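Local coordinates for phage-like element PBSX protein XepA (Bacillus subtilis, PDB 6IA5) that is of unknown function and does not seem to be involved in host cell lysis, but is encoded in a prophage lytic cassette and forms a pentamer, at residues N100-A103 with G104-T107. Sequence-based numbering, arbitrary orientation.
Sequences NVAA and GVLT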
ATOM      1  N   ASN E 100      -8.225 -16.315  28.596  1.00 38.90           N
ATOM      2  CA  ASN E 100      -8.350 -16.224  30.043  1.00 42.00           C
ATOM      3  C   ASN E 100      -9.287 -15.085  30.410  1.00 39.38           C
ATOM      4  O   ASN E 100      -9.192 -14.005  29.868  1.00 41.66           O
ATOM      5  CB  ASN E 100      -6.994 -16.119  30.745  1.00 46.89           C
ATOM      6  CG  ASN E 100      -6.193 -17.387  30.527  1.00 58.89           C
ATOM      7  OD1 ASN E 100      -5.120 -17.325  29.940  1.00 73.74           O
ATOM      8  ND2 ASN E 100      -6.728 -18.538  30.931  1.00 62.46           N
ATOM      9  N   VAL E 101     -10.197 -15.349  31.345  1.00 38.72           N
ATOM     10  CA  VAL E 101     -11.128 -14.340  31.805  1.00 37.81           C
ATOM     11  C   VAL E 101     -10.769 -14.028  33.261  1.00 40.38           C
ATOM     12  O   VAL E 101     -10.955 -14.884  34.130  1.00 36.40           O
ATOM     13  CB  VAL E 101     -12.568 -14.854  31.650  1.00 33.84           C
ATOM     14  CG1 VAL E 101     -13.593 -13.878  32.200  1.00 34.59           C
ATOM     15  CG2 VAL E 101     -12.876 -15.221  30.209  1.00 36.04           C
ATOM     16  N   ALA E 102     -10.241 -12.815  33.512  1.00 38.51           N
ATOM     17  CA  ALA E 102      -9.906 -12.371  34.858  1.00 36.37           C
ATOM     18  C   ALA E 102     -11.179 -12.037  35.628  1.00 38.48           C
ATOM     19  O   ALA E 102     -12.211 -11.742  35.023  1.00 42.92           O
ATOM     20  CB  ALA E 102      -8.954 -11.210  34.815  1.00 37.43           C
ATOM     21  N   ALA E 103     -11.115 -12.133  36.969  1.00 36.58           N
ATOM     22  CA  ALA E 103     -12.236 -11.827  37.848  1.00 37.38           C
ATOM     23  C   ALA E 103     -12.663 -10.368  37.647  1.00 36.47           C
ATOM     24  O   ALA E 103     -11.826  -9.481  37.700  1.00 35.36           O
ATOM     25  CB  ALA E 103     -11.810 -12.062  39.285  1.00 39.37           C
ATOM     26  N   GLY E 104     -13.963 -10.142  37.408  1.00 37.17           N
ATOM     27  CA  GLY E 104     -14.533  -8.804  37.335  1.00 39.26           C
ATOM     28  C   GLY E 104     -14.027  -7.942  36.165  1.00 46.28           C
ATOM     29  O   GLY E 104     -14.078  -6.714  36.235  1.00 42.01           O
ATOM     30  N   VAL E 105     -13.552  -8.580  35.084  1.00 38.92           N
ATOM     31  CA  VAL E 105     -13.037  -7.877  33.916  1.00 35.04           C
ATOM     32  C   VAL E 105     -13.765  -8.401  32.680  1.00 40.33           C
ATOM     33  O   VAL E 105     -13.625  -9.581  32.332  1.00 38.97           O
ATOM     34  CB  VAL E 105     -11.510  -8.092  33.793  1.00 41.09           C
ATOM     35  CG1 VAL E 105     -10.965  -7.513  32.484  1.00 34.13           C
ATOM     36  CG2 VAL E 105     -10.750  -7.524  35.004  1.00 37.05           C
ATOM     37  N   LEU E 106     -14.551  -7.545  32.008  1.00 37.19           N
ATOM     38  CA  LEU E 106     -15.165  -7.979  30.760  1.00 35.74           C
ATOM     39  C   LEU E 106     -14.053  -8.405  29.798  1.00 32.39           C
ATOM     40  O   LEU E 106     -13.085  -7.676  29.595  1.00 31.43           O
ATOM     41  CB  LEU E 106     -16.044  -6.889  30.130  1.00 34.41           C
ATOM     42  CG  LEU E 106     -16.642  -7.269  28.770  1.00 30.92           C
ATOM     43  CD1 LEU E 106     -17.672  -8.386  28.920  1.00 29.51           C
ATOM     44  CD2 LEU E 106     -17.276  -6.052  28.110  1.00 33.97           C
ATOM     45  N   THR E 107     -14.211  -9.594  29.226  1.00 31.23           N
ATOM     46  CA  THR E 107     -13.208 -10.172  28.348  1.00 36.86           C
ATOM     47  C   THR E 107     -13.863 -10.600  27.035  1.00 34.03           C
ATOM     48  O   THR E 107     -14.848 -11.344  27.047  1.00 34.55           O
ATOM     49  CB  THR E 107     -12.563 -11.386  29.042  1.00 38.82           C
ATOM     50  OG1 THR E 107     -12.101 -10.941  30.321  1.00 40.89           O
ATOM     51  CG2 THR E 107     -11.410 -11.968  28.249  1.00 35.76           C
TER
HETATM   52  O   HOH W   1      -9.550 -11.047  31.257  1.00 42.79           O
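Val101 and Thr107 touch across a local turn contact that leads from strand 94-101, at the margin of one four-stranded antiparallel sheet, to strand 107-113, at the margin of the other. The chain reverses through a type II beta turn from Ala102 to Val105, closed by a weak hydrogen bond from Val105 N to Ala102 O (3.4 Å, 148° at the hydrogen). Gly104 takes the third position with phi 65°, where a beta carbon would clash with the carbonyl oxygen of Ala103. Val101 lays both methyls obliquely against Thr107, CG1 lying 3.8 Å from OG1 and CG2 4.0 Å from CB; the buried valine offers only methyls, while the threonine offers a methyl to the chain and a hydroxyl to polar partners.

With chi1 at -53°, Thr107 sends its methyl toward Asn100 O and keeps OG1 beside its own backbone N. From there OG1 donates to Val105 O at 2.9 Å, approaching from above the carbonyl plane, and accepts from a water at 2.7 Å. The same water accepts from Ala102 N at 2.9 Å and donates a second time, to Asn100 O, so it bridges the two arms where direct backbone pairing is absent. Leu106 N hydrogen-bonds Asp88 OD1 of a neighbouring subunit. Val101 hydrogen-bonds Gly80 through the backbone and Thr107 does so with Ala74, on different sheets: a beta arch built round a type II turn.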